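Local coordinates for tryptophan synthase alpha chain (Campylobacter jejuni, PDB 3THA), which probably cleaves indoleglycerol phosphate to indole and glyceraldehyde 3-phosphate, the alpha-subunit step in the last stage of tryptophan biosynthesis, at residues Lys89-Phe101 and Ala112-Leu125. Sequence-based numbering, arbitrary orientation.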
ATOM      1  N   LYS B  89      -9.923 -22.233 -12.487  1.00 65.02           N
ATOM      2  CA  LYS B  89     -10.167 -21.381 -11.324  1.00 63.28           C
ATOM      3  C   LYS B  89     -10.388 -19.917 -11.702  1.00 61.10           C
ATOM      4  O   LYS B  89     -10.034 -19.490 -12.800  1.00 60.41           O
ATOM      5  CB  LYS B  89      -9.016 -21.509 -10.337  1.00 62.51           C
ATOM      6  CG  LYS B  89      -8.677 -22.957  -9.997  1.00 63.94           C
ATOM      7  CD  LYS B  89      -9.685 -23.507  -9.053  1.00 66.17           C
ATOM      8  CE  LYS B  89      -9.488 -24.987  -8.882  1.00 67.48           C
ATOM      9  NZ  LYS B  89      -8.123 -25.254  -8.390  1.00 70.31           N
ATOM     10  N   ALA B  90     -10.999 -19.158 -10.798  1.00 59.92           N
ATOM     11  CA  ALA B  90     -11.271 -17.745 -11.037  1.00 58.27           C
ATOM     12  C   ALA B  90     -10.015 -16.900 -10.889  1.00 56.89           C
ATOM     13  O   ALA B  90      -9.302 -17.001  -9.866  1.00 57.25           O
ATOM     14  CB  ALA B  90     -12.369 -17.229 -10.104  1.00 57.74           C
ATOM     15  N   LEU B  91      -9.785 -16.044 -11.886  1.00 55.20           N
ATOM     16  CA  LEU B  91      -8.696 -15.087 -11.885  1.00 53.92           C
ATOM     17  C   LEU B  91      -9.203 -13.646 -11.653  1.00 54.28           C
ATOM     18  O   LEU B  91     -10.099 -13.160 -12.348  1.00 54.46           O
ATOM     19  CB  LEU B  91      -7.915 -15.208 -13.188  1.00 53.34           C
ATOM     20  CG  LEU B  91      -7.320 -16.605 -13.443  1.00 53.10           C
ATOM     21  CD1 LEU B  91      -6.621 -16.675 -14.786  1.00 49.87           C
ATOM     22  CD2 LEU B  91      -6.360 -17.038 -12.289  1.00 50.22           C
ATOM     23  N   VAL B  92      -8.633 -12.994 -10.646  1.00 54.15           N
ATOM     24  CA  VAL B  92      -9.035 -11.667 -10.227  1.00 53.45           C
ATOM     25  C   VAL B  92      -7.783 -10.762 -10.147  1.00 52.61           C
ATOM     26  O   VAL B  92      -6.822 -11.084  -9.446  1.00 52.60           O
ATOM     27  CB  VAL B  92      -9.735 -11.721  -8.834  1.00 53.92           C
ATOM     28  CG1 VAL B  92      -9.890 -10.325  -8.230  1.00 52.10           C
ATOM     29  CG2 VAL B  92     -11.112 -12.345  -8.978  1.00 54.27           C
ATOM     30  N   PHE B  93      -7.784  -9.652 -10.886  1.00 51.15           N
ATOM     31  CA  PHE B  93      -6.741  -8.666 -10.720  1.00 49.97           C
ATOM     32  C   PHE B  93      -6.882  -7.930  -9.409  1.00 50.01           C
ATOM     33  O   PHE B  93      -7.977  -7.574  -8.987  1.00 51.23           O
ATOM     34  CB  PHE B  93      -6.741  -7.656 -11.846  1.00 49.97           C
ATOM     35  CG  PHE B  93      -5.958  -8.081 -13.033  1.00 49.99           C
ATOM     36  CD1 PHE B  93      -4.734  -8.725 -12.886  1.00 50.12           C
ATOM     37  CD2 PHE B  93      -6.430  -7.822 -14.301  1.00 54.23           C
ATOM     38  CE1 PHE B  93      -3.997  -9.122 -13.990  1.00 49.96           C
ATOM     39  CE2 PHE B  93      -5.706  -8.234 -15.434  1.00 55.04           C
ATOM     40  CZ  PHE B  93      -4.493  -8.867 -15.273  1.00 54.57           C
HETATM   41  N   MSE B  94      -5.763  -7.708  -8.754  1.00 49.75           N
HETATM   42  CA  MSE B  94      -5.688  -6.734  -7.701  1.00 49.70           C
HETATM   43  C   MSE B  94      -4.511  -5.865  -8.108  1.00 49.35           C
HETATM   44  O   MSE B  94      -3.390  -6.297  -8.066  1.00 50.25           O
HETATM   45  CB  MSE B  94      -5.499  -7.418  -6.359  1.00 50.34           C
HETATM   46  CG  MSE B  94      -5.197  -6.534  -5.209  1.00 53.85           C
HETATM   47 SE   MSE B  94      -5.847  -7.511  -3.648  0.65 66.17          SE
HETATM   48  CE  MSE B  94      -5.118  -6.463  -2.260  1.00 54.18           C
ATOM     49  N   VAL B  95      -4.800  -4.658  -8.571  1.00 48.82           N
ATOM     50  CA  VAL B  95      -3.800  -3.693  -8.991  1.00 48.58           C
ATOM     51  C   VAL B  95      -4.187  -2.319  -8.458  1.00 48.13           C
ATOM     52  O   VAL B  95      -5.337  -2.059  -8.188  1.00 47.91           O
ATOM     53  CB  VAL B  95      -3.742  -3.579 -10.566  1.00 48.75           C
ATOM     54  CG1 VAL B  95      -3.186  -4.838 -11.186  1.00 48.92           C
ATOM     55  CG2 VAL B  95      -5.099  -3.288 -11.139  1.00 47.71           C
ATOM     56  N   TYR B  96      -3.218  -1.438  -8.335  1.00 48.58           N
ATOM     57  CA  TYR B  96      -3.519  -0.055  -8.086  1.00 50.20           C
ATOM     58  C   TYR B  96      -3.979   0.586  -9.355  1.00 50.52           C
ATOM     59  O   TYR B  96      -3.669   0.095 -10.450  1.00 50.71           O
ATOM     60  CB  TYR B  96      -2.296   0.641  -7.635  1.00 51.23           C
ATOM     61  CG  TYR B  96      -1.906   0.280  -6.249  1.00 54.77           C
ATOM     62  CD1 TYR B  96      -2.558   0.847  -5.190  1.00 55.17           C
ATOM     63  CD2 TYR B  96      -0.880  -0.632  -5.993  1.00 58.56           C
ATOM     64  CE1 TYR B  96      -2.201   0.579  -3.924  1.00 58.95           C
ATOM     65  CE2 TYR B  96      -0.517  -0.923  -4.690  1.00 61.98           C
ATOM     66  CZ  TYR B  96      -1.192  -0.289  -3.659  1.00 61.66           C
ATOM     67  OH  TYR B  96      -0.901  -0.497  -2.327  1.00 65.60           O
ATOM     68  N   TYR B  97      -4.758   1.643  -9.192  1.00 51.16           N
ATOM     69  CA  TYR B  97      -5.375   2.365 -10.287  1.00 52.98           C
ATOM     70  C   TYR B  97      -4.365   2.960 -11.263  1.00 54.37           C
ATOM     71  O   TYR B  97      -4.672   3.108 -12.452  1.00 55.79           O
ATOM     72  CB  TYR B  97      -6.295   3.458  -9.745  1.00 52.35           C
ATOM     73  CG  TYR B  97      -7.254   4.022 -10.779  1.00 55.80           C
ATOM     74  CD1 TYR B  97      -8.438   3.365 -11.095  1.00 56.60           C
ATOM     75  CD2 TYR B  97      -6.990   5.230 -11.416  1.00 59.95           C
ATOM     76  CE1 TYR B  97      -9.327   3.883 -12.031  1.00 58.76           C
ATOM     77  CE2 TYR B  97      -7.874   5.764 -12.332  1.00 62.56           C
ATOM     78  CZ  TYR B  97      -9.037   5.076 -12.649  1.00 62.56           C
ATOM     79  OH  TYR B  97      -9.919   5.606 -13.571  1.00 65.29           O
ATOM     80  N   ASN B  98      -3.167   3.286 -10.774  1.00 55.48           N
ATOM     81  CA  ASN B  98      -2.149   3.881 -11.609  1.00 56.83           C
ATOM     82  C   ASN B  98      -1.787   2.975 -12.786  1.00 57.81           C
ATOM     83  O   ASN B  98      -1.466   3.459 -13.864  1.00 60.07           O
ATOM     84  CB  ASN B  98      -0.908   4.269 -10.809  1.00 57.13           C
ATOM     85  CG  ASN B  98      -0.240   3.072 -10.077  1.00 55.65           C
ATOM     86  OD1 ASN B  98      -0.314   1.907 -10.490  1.00 54.08           O
ATOM     87  ND2 ASN B  98       0.418   3.378  -8.987  1.00 54.95           N
ATOM     88  N   LEU B  99      -1.816   1.664 -12.577  1.00 57.12           N
ATOM     89  CA  LEU B  99      -1.535   0.736 -13.627  1.00 57.07           C
ATOM     90  C   LEU B  99      -2.635   0.854 -14.702  1.00 57.96           C
ATOM     91  O   LEU B  99      -2.355   0.828 -15.919  1.00 59.03           O
ATOM     92  CB  LEU B  99      -1.499  -0.673 -13.056  1.00 56.18           C
ATOM     93  CG  LEU B  99      -0.861  -1.716 -13.978  1.00 56.88           C
ATOM     94  CD1 LEU B  99      -0.391  -2.901 -13.190  1.00 59.64           C
ATOM     95  CD2 LEU B  99      -1.803  -2.184 -15.006  1.00 57.28           C
ATOM     96  N   ILE B 100      -3.880   0.971 -14.241  1.00 57.51           N
ATOM     97  CA  ILE B 100      -5.055   0.957 -15.104  1.00 57.23           C
ATOM     98  C   ILE B 100      -5.095   2.247 -15.906  1.00 58.79           C
ATOM     99  O   ILE B 100      -5.077   2.214 -17.136  1.00 60.26           O
ATOM    100  CB  ILE B 100      -6.358   0.700 -14.292  1.00 56.71           C
ATOM    101  CG1 ILE B 100      -6.276  -0.677 -13.581  1.00 55.39           C
ATOM    102  CG2 ILE B 100      -7.620   0.825 -15.175  1.00 55.82           C
ATOM    103  CD1 ILE B 100      -7.595  -1.176 -12.958  1.00 52.58           C
ATOM    104  N   PHE B 101      -5.111   3.375 -15.210  1.00 58.38           N
ATOM    105  CA  PHE B 101      -4.950   4.678 -15.833  1.00 59.76           C
ATOM    106  C   PHE B 101      -3.936   4.800 -16.981  1.00 60.52           C
ATOM    107  O   PHE B 101      -4.232   5.398 -18.016  1.00 61.52           O
ATOM    108  CB  PHE B 101      -4.599   5.700 -14.767  1.00 60.83           C
ATOM    109  CG  PHE B 101      -4.684   7.112 -15.237  1.00 62.69           C
ATOM    110  CD1 PHE B 101      -3.578   7.724 -15.844  1.00 64.90           C
ATOM    111  CD2 PHE B 101      -5.869   7.829 -15.076  1.00 64.53           C
ATOM    112  CE1 PHE B 101      -3.656   9.037 -16.300  1.00 68.97           C
ATOM    113  CE2 PHE B 101      -5.968   9.150 -15.499  1.00 67.69           C
ATOM    114  CZ  PHE B 101      -4.853   9.765 -16.124  1.00 68.40           C
ATOM    115  N   ALA B 112      -8.427  -7.587 -19.912  1.00 63.21           N
ATOM    116  CA  ALA B 112      -8.614  -8.433 -18.750  1.00 62.48           C
ATOM    117  C   ALA B 112      -9.730  -9.463 -18.985  1.00 63.70           C
ATOM    118  O   ALA B 112      -9.561 -10.662 -18.698  1.00 64.60           O
ATOM    119  CB  ALA B 112      -8.919  -7.595 -17.580  1.00 62.11           C
ATOM    120  N   LYS B 113     -10.840  -9.017 -19.568  1.00 64.12           N
ATOM    121  CA  LYS B 113     -12.001  -9.888 -19.799  1.00 64.56           C
ATOM    122  C   LYS B 113     -11.758 -10.924 -20.889  1.00 65.37           C
ATOM    123  O   LYS B 113     -12.211 -12.063 -20.783  1.00 65.76           O
ATOM    124  CB  LYS B 113     -13.254  -9.056 -20.111  1.00 65.32           C
ATOM    125  CG  LYS B 113     -14.532  -9.850 -20.497  1.00 67.96           C
ATOM    126  CD  LYS B 113     -15.163 -10.541 -19.279  1.00 67.94           C
ATOM    127  CE  LYS B 113     -16.564 -11.068 -19.566  1.00 69.35           C
ATOM    128  NZ  LYS B 113     -17.167 -11.653 -18.330  1.00 69.48           N
ATOM    129  N   SER B 114     -11.053 -10.537 -21.944  1.00 65.65           N
ATOM    130  CA  SER B 114     -10.760 -11.495 -23.004  1.00 67.27           C
ATOM    131  C   SER B 114      -9.805 -12.561 -22.497  1.00 67.24           C
ATOM    132  O   SER B 114      -9.749 -13.656 -23.051  1.00 68.94           O
ATOM    133  CB  SER B 114     -10.198 -10.808 -24.244  1.00 68.02           C
ATOM    134  OG  SER B 114      -8.977 -10.152 -23.967  1.00 68.64           O
ATOM    135  N   LEU B 115      -9.087 -12.256 -21.414  1.00 65.83           N
ATOM    136  CA  LEU B 115      -8.129 -13.192 -20.858  1.00 65.41           C
ATOM    137  C   LEU B 115      -8.634 -13.952 -19.652  1.00 65.08           C
ATOM    138  O   LEU B 115      -7.816 -14.423 -18.858  1.00 65.01           O
ATOM    139  CB  LEU B 115      -6.796 -12.486 -20.538  1.00 63.79           C
ATOM    140  CG  LEU B 115      -6.130 -12.203 -21.901  1.00 64.85           C
ATOM    141  CD1 LEU B 115      -5.025 -11.226 -21.772  1.00 63.47           C
ATOM    142  CD2 LEU B 115      -5.662 -13.483 -22.681  1.00 63.55           C
ATOM    143  N   GLY B 116      -9.957 -14.032 -19.499  1.00 65.08           N
ATOM    144  CA  GLY B 116     -10.586 -14.783 -18.401  1.00 64.94           C
ATOM    145  C   GLY B 116     -10.540 -14.194 -16.984  1.00 63.08           C
ATOM    146  O   GLY B 116     -10.918 -14.864 -15.992  1.00 63.64           O
ATOM    147  N   ILE B 117     -10.054 -12.970 -16.858  1.00 60.82           N
ATOM    148  CA  ILE B 117     -10.174 -12.247 -15.602  1.00 59.36           C
ATOM    149  C   ILE B 117     -11.656 -11.883 -15.392  1.00 60.00           C
ATOM    150  O   ILE B 117     -12.329 -11.379 -16.311  1.00 60.34           O
ATOM    151  CB  ILE B 117      -9.315 -10.973 -15.609  1.00 57.86           C
ATOM    152  CG1 ILE B 117      -7.847 -11.308 -15.971  1.00 58.47           C
ATOM    153  CG2 ILE B 117      -9.525 -10.164 -14.297  1.00 57.33           C
ATOM    154  CD1 ILE B 117      -6.929 -11.837 -14.832  1.00 54.76           C
ATOM    155  N   CYS B 118     -12.157 -12.132 -14.183  1.00 60.09           N
ATOM    156  CA  CYS B 118     -13.588 -12.001 -13.909  1.00 60.82           C
ATOM    157  C   CYS B 118     -13.881 -10.868 -12.942  1.00 59.44           C
ATOM    158  O   CYS B 118     -15.047 -10.538 -12.745  1.00 60.65           O
ATOM    159  CB  CYS B 118     -14.139 -13.326 -13.350  1.00 61.82           C
ATOM    160  SG  CYS B 118     -13.605 -13.622 -11.647  1.00 64.64           S
ATOM    161  N   ALA B 119     -12.842 -10.288 -12.318  1.00 57.41           N
ATOM    162  CA  ALA B 119     -13.025  -9.195 -11.340  1.00 55.52           C
ATOM    163  C   ALA B 119     -11.760  -8.400 -11.057  1.00 54.89           C
ATOM    164  O   ALA B 119     -10.650  -8.931 -11.162  1.00 55.50           O
ATOM    165  CB  ALA B 119     -13.552  -9.742 -10.048  1.00 55.15           C
ATOM    166  N   LEU B 120     -11.924  -7.150 -10.624  1.00 53.81           N
ATOM    167  CA  LEU B 120     -10.806  -6.313 -10.243  1.00 52.45           C
ATOM    168  C   LEU B 120     -11.019  -5.865  -8.837  1.00 52.28           C
ATOM    169  O   LEU B 120     -12.128  -5.510  -8.473  1.00 53.55           O
ATOM    170  CB  LEU B 120     -10.767  -5.051 -11.091  1.00 53.18           C
ATOM    171  CG  LEU B 120     -10.965  -5.144 -12.608  1.00 55.62           C
ATOM    172  CD1 LEU B 120     -11.088  -3.737 -13.181  1.00 58.88           C
ATOM    173  CD2 LEU B 120      -9.787  -5.850 -13.262  1.00 57.93           C
ATOM    174  N   ILE B 121      -9.954  -5.862  -8.047  1.00 50.57           N
ATOM    175  CA  ILE B 121      -9.927  -5.203  -6.777  1.00 49.75           C
ATOM    176  C   ILE B 121      -8.901  -4.064  -6.916  1.00 49.59           C
ATOM    177  O   ILE B 121      -7.738  -4.314  -7.250  1.00 50.03           O
ATOM    178  CB  ILE B 121      -9.398  -6.151  -5.710  1.00 50.75           C
ATOM    179  CG1 ILE B 121     -10.164  -7.476  -5.730  1.00 51.77           C
ATOM    180  CG2 ILE B 121      -9.402  -5.494  -4.309  1.00 50.57           C
ATOM    181  CD1 ILE B 121      -9.590  -8.518  -4.798  1.00 54.94           C
ATOM    182  N   VAL B 122      -9.299  -2.821  -6.647  1.00 48.67           N
ATOM    183  CA  VAL B 122      -8.375  -1.693  -6.784  1.00 47.53           C
ATOM    184  C   VAL B 122      -8.218  -1.039  -5.418  1.00 48.44           C
ATOM    185  O   VAL B 122      -9.125  -0.310  -4.956  1.00 48.78           O
ATOM    186  CB  VAL B 122      -8.843  -0.652  -7.836  1.00 48.20           C
ATOM    187  CG1 VAL B 122      -7.726   0.333  -8.105  1.00 47.64           C
ATOM    188  CG2 VAL B 122      -9.289  -1.353  -9.198  1.00 46.30           C
ATOM    189  N   PRO B 123      -7.101  -1.353  -4.737  1.00 48.13           N
ATOM    190  CA  PRO B 123      -6.850  -0.806  -3.440  1.00 49.13           C
ATOM    191  C   PRO B 123      -6.757   0.687  -3.570  1.00 49.90           C
ATOM    192  O   PRO B 123      -6.134   1.200  -4.536  1.00 49.25           O
ATOM    193  CB  PRO B 123      -5.421  -1.351  -3.088  1.00 49.28           C
ATOM    194  CG  PRO B 123      -5.329  -2.588  -3.880  1.00 49.39           C
ATOM    195  CD  PRO B 123      -6.027  -2.283  -5.160  1.00 47.26           C
ATOM    196  N   GLU B 124      -7.298   1.350  -2.551  1.00 50.52           N
ATOM    197  CA  GLU B 124      -7.247   2.782  -2.369  1.00 52.12           C
ATOM    198  C   GLU B 124      -8.006   3.568  -3.455  1.00 51.87           C
ATOM    199  O   GLU B 124      -7.955   4.818  -3.474  1.00 52.86           O
ATOM    200  CB  GLU B 124      -5.821   3.282  -2.176  1.00 53.14           C
ATOM    201  CG  GLU B 124      -4.957   2.405  -1.230  1.00 60.13           C
ATOM    202  CD  GLU B 124      -5.399   2.418   0.244  1.00 66.94           C
ATOM    203  OE1 GLU B 124      -6.363   3.162   0.607  1.00 67.81           O
ATOM    204  OE2 GLU B 124      -4.766   1.654   1.019  1.00 71.34           O
ATOM    205  N   LEU B 125      -8.752   2.856  -4.308  1.00 50.21           N
ATOM    206  CA  LEU B 125      -9.722   3.546  -5.150  1.00 50.77           C
ATOM    207  C   LEU B 125     -11.021   3.588  -4.371  1.00 51.51           C
ATOM    208  O   LEU B 125     -11.705   2.575  -4.269  1.00 52.01           O
ATOM    209  CB  LEU B 125      -9.914   2.865  -6.493  1.00 48.36           C
ATOM    210  CG  LEU B 125     -10.741   3.609  -7.546  1.00 48.98           C
ATOM    211  CD1 LEU B 125      -9.989   4.829  -8.051  1.00 50.51           C
ATOM    212  CD2 LEU B 125     -11.020   2.673  -8.696  1.00 44.70           C
TER
HETATM  213  O   HOH W   1      -5.151   2.817  -6.599  1.00 54.24           O
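Leu91 O receives Cys118 N at 2.9 Å, and this nearly straight bond begins the ladder between two adjacent parallel strands of a TIM barrel, 90-94 and 117-121. Further along, Phe93 uses both of its backbone polar groups: its N gives a weak, bent bond (127°) to Ala119 O, whereas its O takes Ile121 N at 2.8 Å. Val95 N then reaches Ile121 O at 3.2 Å, the last direct bond, because Pro123 brings no N-H and instead sets its CD 3.1 Å from Val95 O. Beyond the strands a water takes over, accepting from Tyr97 N and donating to Pro123 O.

Side chains of Val92-Met94 and Ala119-Ile121 alternate between the two faces of the sheet; Ile117 turns back to the Phe93 side, where Cys118 departs from regular strand geometry. On this outer face, the CD1 of Ile117 sits 3.8 Å above the centre of the Phe93 ring, a CH-pi contact, while Ala112 CB and Leu120 CD2 meet the ring edge. The inner face carries Val92, Met94, Ala119 and Ile121; with CG1 anti to the backbone N (chi1 167°), Val92 lays that methyl against Ile121 CG1. Past the strand ends, Leu125 CD1 lies over a face of the Tyr97 ring.

The link between the strands is a beta-alpha-beta crossover through helices 97-103 and 105-114, the latter closed by a Schellman motif at Gly116. Phe79 and Leu82 of helix 75-83 also pack on Phe93, strand 44-48 bonds the other edge of 90-94, and inside the barrel Ile121 and Met94 touch Glu46, one of two predicted proton acceptors.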